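Local coordinates for protein chaperone CupB2 (Pseudomonas aeruginosa, PDB 3Q48) that probably acts as a periplasmic chaperone that assists the folding of fimbrial subunits before they are assembled at the cell surface, at residues T56-Q61 against T87-N92; P79-P84 against R98-K103; L159-L164 against A226-E231. All coordinates share one frame; numbering follows the deposited sequence.

Interaction 1: residues T56-Q61 against T87-N92; sequences TPVLAQ and TRVEPN
The guanidinium of Arg-88 carries Pro-57 over one face, with the proline CB 3.4 Å above its plane and offset toward the rim, while the carboxylate carbon of Glu-90 lies in plane at its edge. The contact lies at one end of an antiparallel strand pair in the N-terminal immunoglobulin-like domain. Arginine suits the place because its chain, leaving the backbone with CG anti to N (chi1 -160°) and extended as far as NE, runs alongside Pro-57 and lets NH1 form a salt bridge with Glu-90 OE1 at 2.9 Å. Pro-57 CG comes within 3.3 Å of Arg-88 NH2, so the proline ring and the salt bridge to Glu-90 probably limit how the flat group turns.

Leu-59 shares this exposed face with Arg-88. Val-58, Ala-60, Thr-87 and Val-89 line the other face, where small and branched side chains fit closely: Val-58 CG2 meets Val-89 CB at 3.9 Å, and Ala-60 CB leaves room for Val-89 CG2. Between the strands, Val-89 N donates to Val-58 O at 2.9 Å, whereas the return bond from Val-58 N to Val-89 O is weak. Asn-52 ND2 also bonds to Val-89 O and to Thr-56 O, tying this end of the pair to strand 45-52. Beyond, the prolines cross at a slant, Pro-57 CD resting 3.8 Å from Pro-91 CD.

Interaction 2: residues P79-P84 against R98-K103; sequences PFSVTP and RIAYLK
The carbonyl oxygen of Arg-98 is gripped twice: Thr-83 N donates to it at 2.9 Å in a nearly straight bond (173° at the hydrogen), lying in the carbonyl plane, and a water donates to it as well. These groups belong to a beta hairpin of the immunoglobulin-like N-terminal domain, in which strands 80-89 and 93-101 run antiparallel. The same water is hydrogen-bonded to Thr-83 OG1 at 2.6 Å and to Ser-81 OG at 3.0 Å, so two hydroxyls spaced two residues apart hold it on their common face of the sheet. Small hydroxyl residues suit that face, which is largely exposed and which they share with Ala-100 and Arg-98. The Ser-81 hydroxyl stands between its backbone N and carbonyl carbon (chi1 70°), which also brings OG near the methyl of Ala-100. Arg-98 turns its charged end elsewhere, to a salt bridge with Glu-45.

Phe-80, Val-82, Ile-99 and Tyr-101 occupy the other face, large, mostly apolar groups that suit the side turned to the sandwich interior. Ile-64 of strand 58-65 packs against three of them, and Phe-80 also meets Phe-114 edge-to-face. The rings of Phe-80 and Tyr-101 are inclined by 33°, and Phe-80 CE1 approaches Tyr-101 CD1 at 3.7 Å. Tyr-101 keeps its hydroxyl bonded to Ala-104 O, which lets an otherwise apolar ring end in a satisfied polar group.

Where strand 80-89 begins and 93-101 ends, Pro-79 lacks an N-H but can still accept: Leu-102 N donates to Pro-79 O at 2.8 Å. That oxygen also lies at the edge of the Tyr-101 ring, near its plane and 3.5 Å from CD1.

Interaction 3: residues L159-L164 against A226-E231; sequences LQWKFL and ASVRYE
Trp-161 reaches across to Val-228 and Tyr-230 and can be followed atom by atom. Its CB already touches Val-228 CG1 at 4.0 Å. With CG anti to the carbonyl carbon (chi1 -58°), the indole extends over the facing strand, and Val-228 CG1 sits over the face of the five-membered ring in a CH-pi contact, 3.7 Å from the centroid and only 16° off the normal. Further along one side, CE3 meets the other valine methyl, CG2, at 3.9 Å, so both branches of a beta-branched residue are used. Along the other side, NE1 approaches Tyr-230 CE2 at 3.2 Å. Next to it, CZ2 lies over one face of the tyrosine, offset toward the rim and 3.4 Å from CD2. The six-membered ring and the phenol are inclined by 32°, their centroids 4.7 Å apart.

Two smaller contacts flank the tryptophan. Leu-159 CD1 packs against Tyr-230 CE1 at 4.1 Å, and the edge of the Phe-163 ring meets Ala-226, CZ to CB at 3.6 Å, where a small methyl suits the close approach of the ring edge. No hydrogen bond crosses here; the hydroxyl of Tyr-230 is bonded to Ala-156 O.

This is core packing between the two layers of the C-terminal immunoglobulin-like beta sandwich. Strand 160-163, paired with 175-179 and also bonded through its backbone to Gly-247, faces strand 227-233 of the other sheet, while Leu-246, just beyond strand 239-245, packs against Trp-161, Phe-163, Ala-226 and Val-228.

How the interactions relate
Interactions 1 and 2 share strand 80-89, which lies between 58-65 and 93-101: interaction 1 samples its pairing with the former toward its C-terminal end, interaction 2 its pairing with the latter toward its start. Their centres are 21 Å apart in one sheet. Interaction 3 belongs to the second domain, on the opposite side of the chain's centre, 44 Å from interaction 1 and 38 Å from interaction 2 between centres. The first two contacts join strands edge to edge within a sheet, the third joins sheets face to face. Two immunoglobulin-like domains are the hallmark of PapD-type chaperones. The assembly is a single chain without a bound subunit, and no binding site is assigned to these contacts.

Interaction 1: residues T56-Q61 against T87-N92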
loop_
_atom_site.group_PDB
_atom_site.type_symbol
_atom_site.label_atom_id
_atom_site.label_comp_id
_atom_site.label_asym_id
_atom_site.label_seq_id
_atom_site.Cartn_x
_atom_site.Cartn_y
_atom_site.Cartn_z
ATOM N N THR A 56 -3.290 -20.296 -20.545
ATOM C CA THR A 56 -4.513 -19.809 -21.239
ATOM C C THR A 56 -4.632 -18.279 -21.214
ATOM O O THR A 56 -4.275 -17.651 -20.227
ATOM C CB THR A 56 -5.855 -20.391 -20.629
ATOM O OG1 THR A 56 -5.923 -20.103 -19.234
ATOM C CG2 THR A 56 -5.951 -21.871 -20.806
ATOM N N PRO A 57 -5.179 -17.667 -22.281
ATOM C CA PRO A 57 -5.502 -16.212 -22.147
ATOM C C PRO A 57 -6.512 -15.888 -21.021
ATOM O O PRO A 57 -7.383 -16.693 -20.729
ATOM C CB PRO A 57 -6.102 -15.841 -23.516
ATOM C CG PRO A 57 -6.474 -17.159 -24.160
ATOM C CD PRO A 57 -5.507 -18.193 -23.615
ATOM N N VAL A 58 -6.399 -14.709 -20.417
ATOM C CA VAL A 58 -7.307 -14.265 -19.383
ATOM C C VAL A 58 -7.670 -12.834 -19.669
ATOM O O VAL A 58 -6.865 -12.101 -20.257
ATOM C CB VAL A 58 -6.636 -14.292 -18.003
ATOM C CG1 VAL A 58 -5.892 -15.601 -17.795
ATOM C CG2 VAL A 58 -5.669 -13.139 -17.847
ATOM N N LEU A 59 -8.866 -12.421 -19.250
ATOM C CA LEU A 59 -9.204 -11.007 -19.245
ATOM C C LEU A 59 -8.870 -10.401 -17.906
ATOM O O LEU A 59 -9.183 -10.950 -16.844
ATOM C CB LEU A 59 -10.680 -10.737 -19.592
ATOM C CG LEU A 59 -11.263 -11.134 -20.950
ATOM C CD1 LEU A 59 -12.789 -10.854 -21.054
ATOM C CD2 LEU A 59 -10.526 -10.497 -22.080
ATOM N N ALA A 60 -8.235 -9.243 -17.954
ATOM C CA ALA A 60 -7.907 -8.527 -16.746
ATOM C C ALA A 60 -8.699 -7.230 -16.706
ATOM O O ALA A 60 -8.555 -6.404 -17.590
ATOM C CB ALA A 60 -6.416 -8.239 -16.687
ATOM N N GLN A 61 -9.521 -7.064 -15.669
ATOM C CA GLN A 61 -10.234 -5.810 -15.420
ATOM C C GLN A 61 -9.559 -5.071 -14.274
ATOM O O GLN A 61 -9.240 -5.662 -13.238
ATOM C CB GLN A 61 -11.693 -6.087 -15.070
ATOM C CG GLN A 61 -12.628 -4.871 -15.070
ATOM C CD GLN A 61 -14.066 -5.309 -14.759
ATOM O OE1 GLN A 61 -14.520 -6.353 -15.242
ATOM N NE2 GLN A 61 -14.765 -4.549 -13.933
ATOM N N THR A 87 -8.494 -5.968 -20.212
ATOM C CA THR A 87 -7.451 -6.372 -21.146
ATOM C C THR A 87 -7.216 -7.910 -21.223
ATOM O O THR A 87 -7.357 -8.657 -20.266
ATOM C CB THR A 87 -6.186 -5.482 -20.985
ATOM O OG1 THR A 87 -5.226 -5.838 -21.972
ATOM C CG2 THR A 87 -5.576 -5.626 -19.648
ATOM N N ARG A 88 -6.992 -8.382 -22.429
ATOM C CA ARG A 88 -6.555 -9.726 -22.652
ATOM C C ARG A 88 -5.060 -9.811 -22.316
ATOM O O ARG A 88 -4.275 -8.903 -22.649
ATOM C CB ARG A 88 -6.722 -10.036 -24.124
ATOM C CG ARG A 88 -6.760 -11.505 -24.427
ATOM C CD ARG A 88 -6.522 -11.733 -25.910
ATOM N NE ARG A 88 -7.066 -13.044 -26.263
ATOM C CZ ARG A 88 -6.316 -14.084 -26.574
ATOM N NH1 ARG A 88 -4.989 -13.957 -26.611
ATOM N NH2 ARG A 88 -6.900 -15.239 -26.853
ATOM N N VAL A 89 -4.659 -10.896 -21.669
ATOM C CA VAL A 89 -3.273 -11.072 -21.334
ATOM C C VAL A 89 -2.895 -12.441 -21.874
ATOM O O VAL A 89 -3.448 -13.446 -21.439
ATOM C CB VAL A 89 -3.068 -10.998 -19.805
ATOM C CG1 VAL A 89 -1.584 -10.936 -19.458
ATOM C CG2 VAL A 89 -3.846 -9.788 -19.179
ATOM N N GLU A 90 -1.955 -12.469 -22.815
ATOM C CA GLU A 90 -1.514 -13.694 -23.448
ATOM C C GLU A 90 -1.046 -14.727 -22.443
ATOM O O GLU A 90 -0.589 -14.376 -21.360
ATOM C CB GLU A 90 -0.347 -13.470 -24.435
ATOM C CG GLU A 90 -0.624 -12.653 -25.680
ATOM C CD GLU A 90 -1.869 -13.074 -26.456
ATOM O OE1 GLU A 90 -2.094 -14.288 -26.677
ATOM O OE2 GLU A 90 -2.622 -12.160 -26.855
ATOM N N PRO A 91 -1.141 -16.013 -22.818
ATOM C CA PRO A 91 -0.425 -17.049 -22.076
ATOM C C PRO A 91 1.079 -16.738 -22.008
ATOM O O PRO A 91 1.699 -16.396 -23.023
ATOM C CB PRO A 91 -0.693 -18.330 -22.883
ATOM C CG PRO A 91 -1.515 -17.912 -24.074
ATOM C CD PRO A 91 -2.089 -16.572 -23.788
ATOM N N ASN A 92 1.641 -16.824 -20.802
ATOM C CA ASN A 92 3.061 -16.516 -20.546
ATOM C C ASN A 92 3.435 -15.185 -21.156
ATOM O O ASN A 92 4.367 -15.101 -21.960
ATOM C CB ASN A 92 3.990 -17.609 -21.086
ATOM C CG ASN A 92 3.531 -19.015 -20.716
ATOM O OD1 ASN A 92 3.192 -19.816 -21.610
ATOM N ND2 ASN A 92 3.503 -19.321 -19.401
#

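Interaction 2: residues P79-P84 against R98-K103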
loop_
_atom_site.group_PDB
_atom_site.type_symbol
_atom_site.label_atom_id
_atom_site.label_comp_id
_atom_site.label_asym_id
_atom_site.label_seq_id
_atom_site.Cartn_x
_atom_site.Cartn_y
_atom_site.Cartn_z
ATOM N N PRO A 79 -9.983 10.586 -8.852
ATOM C CA PRO A 79 -9.282 11.295 -9.911
ATOM C C PRO A 79 -8.280 10.440 -10.681
ATOM O O PRO A 79 -7.308 10.958 -11.192
ATOM C CB PRO A 79 -8.534 12.385 -9.149
ATOM C CG PRO A 79 -8.195 11.757 -7.885
ATOM C CD PRO A 79 -9.320 10.794 -7.556
ATOM N N PHE A 80 -8.513 9.143 -10.762
ATOM C CA PHE A 80 -7.657 8.295 -11.579
ATOM C C PHE A 80 -8.480 7.504 -12.596
ATOM O O PHE A 80 -9.621 7.164 -12.333
ATOM C CB PHE A 80 -6.792 7.386 -10.702
ATOM C CG PHE A 80 -5.940 8.128 -9.728
ATOM C CD1 PHE A 80 -4.738 8.663 -10.129
ATOM C CD2 PHE A 80 -6.359 8.298 -8.407
ATOM C CE1 PHE A 80 -3.946 9.351 -9.267
ATOM C CE2 PHE A 80 -5.580 9.015 -7.491
ATOM C CZ PHE A 80 -4.364 9.548 -7.929
ATOM N N SER A 81 -7.915 7.270 -13.773
ATOM C CA SER A 81 -8.470 6.329 -14.716
ATOM C C SER A 81 -7.427 5.224 -14.986
ATOM O O SER A 81 -6.250 5.434 -14.810
ATOM C CB SER A 81 -8.853 7.053 -15.997
ATOM O OG SER A 81 -7.671 7.459 -16.683
ATOM N N VAL A 82 -7.876 4.037 -15.378
ATOM C CA VAL A 82 -6.975 2.971 -15.779
ATOM C C VAL A 82 -7.343 2.550 -17.177
ATOM O O VAL A 82 -8.465 2.131 -17.444
ATOM C CB VAL A 82 -7.011 1.746 -14.856
ATOM C CG1 VAL A 82 -5.771 0.823 -15.133
ATOM C CG2 VAL A 82 -6.962 2.186 -13.440
ATOM N N THR A 83 -6.364 2.667 -18.065
ATOM C CA THR A 83 -6.500 2.348 -19.466
ATOM C C THR A 83 -5.538 1.212 -19.756
ATOM O O THR A 83 -4.392 1.283 -19.341
ATOM C CB THR A 83 -6.075 3.590 -20.283
ATOM O OG1 THR A 83 -6.777 4.715 -19.763
ATOM C CG2 THR A 83 -6.397 3.449 -21.773
ATOM N N PRO A 84 -6.003 0.152 -20.441
ATOM C CA PRO A 84 -7.431 -0.076 -20.739
ATOM C C PRO A 84 -8.117 -0.747 -19.524
ATOM O O PRO A 84 -7.447 -1.410 -18.720
ATOM C CB PRO A 84 -7.396 -0.996 -21.971
ATOM C CG PRO A 84 -6.057 -1.669 -21.930
ATOM C CD PRO A 84 -5.113 -0.806 -21.147
ATOM N N ARG A 98 -2.204 1.517 -17.762
ATOM C CA ARG A 98 -1.786 2.879 -17.704
ATOM C C ARG A 98 -2.684 3.607 -16.748
ATOM O O ARG A 98 -3.888 3.654 -16.942
ATOM C CB ARG A 98 -1.842 3.469 -19.111
ATOM C CG ARG A 98 -1.142 4.743 -19.250
ATOM C CD ARG A 98 -1.271 5.238 -20.640
ATOM N NE ARG A 98 -0.243 4.612 -21.462
ATOM C CZ ARG A 98 1.072 4.833 -21.333
ATOM N NH1 ARG A 98 1.547 5.658 -20.401
ATOM N NH2 ARG A 98 1.927 4.210 -22.131
ATOM N N ILE A 99 -2.083 4.162 -15.695
ATOM C CA ILE A 99 -2.798 4.994 -14.688
ATOM C C ILE A 99 -2.575 6.501 -14.871
ATOM O O ILE A 99 -1.449 6.970 -14.757
ATOM C CB ILE A 99 -2.407 4.580 -13.289
ATOM C CG1 ILE A 99 -2.628 3.059 -13.142
ATOM C CG2 ILE A 99 -3.222 5.405 -12.261
ATOM C CD1 ILE A 99 -2.017 2.453 -11.879
ATOM N N ALA A 100 -3.649 7.236 -15.177
ATOM C CA ALA A 100 -3.621 8.726 -15.394
ATOM C C ALA A 100 -4.325 9.515 -14.305
ATOM O O ALA A 100 -5.415 9.161 -13.912
ATOM C CB ALA A 100 -4.223 9.104 -16.752
ATOM N N TYR A 101 -3.686 10.588 -13.837
ATOM C CA TYR A 101 -4.253 11.473 -12.827
ATOM C C TYR A 101 -5.018 12.612 -13.454
ATOM O O TYR A 101 -4.459 13.317 -14.284
ATOM C CB TYR A 101 -3.117 12.069 -12.001
ATOM C CG TYR A 101 -3.520 13.082 -10.942
ATOM C CD1 TYR A 101 -4.623 12.861 -10.094
ATOM C CD2 TYR A 101 -2.776 14.248 -10.759
ATOM C CE1 TYR A 101 -4.974 13.812 -9.115
ATOM C CE2 TYR A 101 -3.102 15.177 -9.795
ATOM C CZ TYR A 101 -4.197 14.974 -8.980
ATOM O OH TYR A 101 -4.506 15.912 -8.011
ATOM N N LEU A 102 -6.271 12.822 -13.062
ATOM C CA LEU A 102 -6.968 14.077 -13.445
ATOM C C LEU A 102 -6.829 15.174 -12.375
ATOM O O LEU A 102 -7.542 15.148 -11.354
ATOM C CB LEU A 102 -8.455 13.870 -13.751
ATOM C CG LEU A 102 -9.186 15.212 -13.986
ATOM C CD1 LEU A 102 -8.803 15.845 -15.354
ATOM C CD2 LEU A 102 -10.753 15.137 -13.816
ATOM N N LYS A 103 -5.923 16.129 -12.612
ATOM C CA LYS A 103 -5.682 17.222 -11.664
ATOM C C LYS A 103 -6.944 17.559 -10.836
ATOM O O LYS A 103 -7.893 18.183 -11.324
ATOM C CB LYS A 103 -5.154 18.450 -12.409
ATOM C CG LYS A 103 -4.974 19.702 -11.531
ATOM C CD LYS A 103 -3.549 19.853 -10.949
ATOM C CE LYS A 103 -3.431 21.129 -10.090
ATOM N NZ LYS A 103 -4.444 21.139 -8.967
HETATM O O HOH W 1 -5.484 5.575 -17.626
#

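Interaction 3: residues L159-L164 against A226-E231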
loop_
_atom_site.group_PDB
_atom_site.type_symbol
_atom_site.label_atom_id
_atom_site.label_comp_id
_atom_site.label_asym_id
_atom_site.label_seq_id
_atom_site.Cartn_x
_atom_site.Cartn_y
_atom_site.Cartn_z
ATOM N N LEU A 159 8.725 7.060 13.788
ATOM C CA LEU A 159 7.583 6.565 14.532
ATOM C C LEU A 159 7.964 6.531 15.999
ATOM O O LEU A 159 9.101 6.235 16.330
ATOM C CB LEU A 159 7.217 5.170 14.025
ATOM C CG LEU A 159 6.913 5.209 12.542
ATOM C CD1 LEU A 159 6.663 3.798 12.041
ATOM C CD2 LEU A 159 5.699 6.094 12.275
ATOM N N GLN A 160 7.055 6.885 16.880
ATOM C CA GLN A 160 7.379 6.737 18.289
ATOM C C GLN A 160 6.442 5.745 18.916
ATOM O O GLN A 160 5.299 5.585 18.480
ATOM C CB GLN A 160 7.465 8.088 19.012
ATOM C CG GLN A 160 6.370 9.102 18.722
ATOM C CD GLN A 160 6.966 10.489 18.470
ATOM O OE1 GLN A 160 8.197 10.602 18.353
ATOM N NE2 GLN A 160 6.116 11.535 18.360
ATOM N N TRP A 161 6.926 5.007 19.884
ATOM C CA TRP A 161 6.111 3.887 20.359
ATOM C C TRP A 161 5.822 4.008 21.835
ATOM O O TRP A 161 6.583 4.599 22.565
ATOM C CB TRP A 161 6.780 2.532 20.019
ATOM C CG TRP A 161 7.007 2.374 18.537
ATOM C CD1 TRP A 161 7.920 3.045 17.758
ATOM C CD2 TRP A 161 6.274 1.516 17.649
ATOM N NE1 TRP A 161 7.814 2.627 16.451
ATOM C CE2 TRP A 161 6.806 1.700 16.355
ATOM C CE3 TRP A 161 5.206 0.626 17.827
ATOM C CZ2 TRP A 161 6.315 1.028 15.239
ATOM C CZ3 TRP A 161 4.714 -0.060 16.712
ATOM C CH2 TRP A 161 5.277 0.149 15.430
ATOM N N LYS A 162 4.701 3.458 22.266
ATOM C CA LYS A 162 4.379 3.451 23.690
ATOM C C LYS A 162 3.367 2.363 24.070
ATOM O O LYS A 162 2.569 1.875 23.222
ATOM C CB LYS A 162 3.856 4.824 24.135
ATOM C CG LYS A 162 2.385 5.056 23.861
ATOM C CD LYS A 162 1.882 6.254 24.654
ATOM C CE LYS A 162 0.545 6.690 24.048
ATOM N NZ LYS A 162 -0.558 7.002 25.044
ATOM N N PHE A 163 3.411 2.001 25.357
ATOM C CA PHE A 163 2.411 1.125 25.951
ATOM C C PHE A 163 1.146 1.899 26.270
ATOM O O PHE A 163 1.187 3.099 26.615
ATOM C CB PHE A 163 2.927 0.519 27.245
ATOM C CG PHE A 163 3.987 -0.543 27.065
ATOM C CD1 PHE A 163 3.645 -1.815 26.613
ATOM C CD2 PHE A 163 5.326 -0.281 27.413
ATOM C CE1 PHE A 163 4.630 -2.813 26.469
ATOM C CE2 PHE A 163 6.306 -1.259 27.291
ATOM C CZ PHE A 163 5.961 -2.530 26.807
ATOM N N LEU A 164 0.017 1.206 26.119
ATOM C CA LEU A 164 -1.281 1.624 26.704
ATOM C C LEU A 164 -1.693 0.564 27.731
ATOM O O LEU A 164 -2.457 0.843 28.664
ATOM C CB LEU A 164 -2.360 1.746 25.624
ATOM C CG LEU A 164 -2.793 3.088 25.016
ATOM C CD1 LEU A 164 -1.619 3.893 24.466
ATOM C CD2 LEU A 164 -3.824 2.812 23.929
ATOM N N ALA A 226 10.391 -4.305 27.352
ATOM C CA ALA A 226 10.142 -4.492 25.917
ATOM C C ALA A 226 10.768 -3.452 24.997
ATOM O O ALA A 226 10.918 -2.259 25.321
ATOM C CB ALA A 226 8.657 -4.608 25.650
ATOM N N SER A 227 11.172 -3.952 23.845
ATOM C CA SER A 227 11.646 -3.168 22.735
ATOM C C SER A 227 10.631 -3.475 21.651
ATOM O O SER A 227 9.961 -4.498 21.713
ATOM C CB SER A 227 13.002 -3.720 22.343
ATOM O OG SER A 227 13.561 -2.961 21.294
ATOM N N VAL A 228 10.479 -2.628 20.652
ATOM C CA VAL A 228 9.646 -3.013 19.519
ATOM C C VAL A 228 10.520 -3.263 18.275
ATOM O O VAL A 228 11.431 -2.477 18.005
ATOM C CB VAL A 228 8.471 -1.981 19.242
ATOM C CG1 VAL A 228 8.992 -0.620 18.796
ATOM C CG2 VAL A 228 7.538 -2.514 18.168
ATOM N N ARG A 229 10.235 -4.312 17.498
ATOM C CA ARG A 229 10.978 -4.539 16.232
ATOM C C ARG A 229 9.985 -4.571 15.117
ATOM O O ARG A 229 8.990 -5.324 15.182
ATOM C CB ARG A 229 11.720 -5.871 16.257
ATOM C CG ARG A 229 12.349 -6.291 14.919
ATOM C CD ARG A 229 13.304 -7.486 15.126
ATOM N NE ARG A 229 14.439 -7.121 15.961
ATOM C CZ ARG A 229 15.430 -7.935 16.318
ATOM N NH1 ARG A 229 15.448 -9.203 15.912
ATOM N NH2 ARG A 229 16.406 -7.471 17.105
ATOM N N TYR A 230 10.218 -3.761 14.087
ATOM C CA TYR A 230 9.252 -3.706 13.045
ATOM C C TYR A 230 9.855 -3.611 11.658
ATOM O O TYR A 230 10.941 -3.027 11.479
ATOM C CB TYR A 230 8.263 -2.562 13.313
ATOM C CG TYR A 230 8.850 -1.165 13.453
ATOM C CD1 TYR A 230 9.027 -0.366 12.339
ATOM C CD2 TYR A 230 9.209 -0.638 14.714
ATOM C CE1 TYR A 230 9.540 0.948 12.451
ATOM C CE2 TYR A 230 9.747 0.662 14.843
ATOM C CZ TYR A 230 9.900 1.446 13.694
ATOM O OH TYR A 230 10.417 2.729 13.740
ATOM N N GLU A 231 9.143 -4.165 10.667
ATOM C CA GLU A 231 9.619 -4.192 9.305
ATOM C C GLU A 231 8.639 -3.453 8.465
ATOM O O GLU A 231 7.435 -3.702 8.561
ATOM C CB GLU A 231 9.706 -5.619 8.754
ATOM C CG GLU A 231 10.739 -6.492 9.444
ATOM C CD GLU A 231 10.973 -7.855 8.776
ATOM O OE1 GLU A 231 10.488 -8.092 7.644
ATOM O OE2 GLU A 231 11.660 -8.697 9.380
#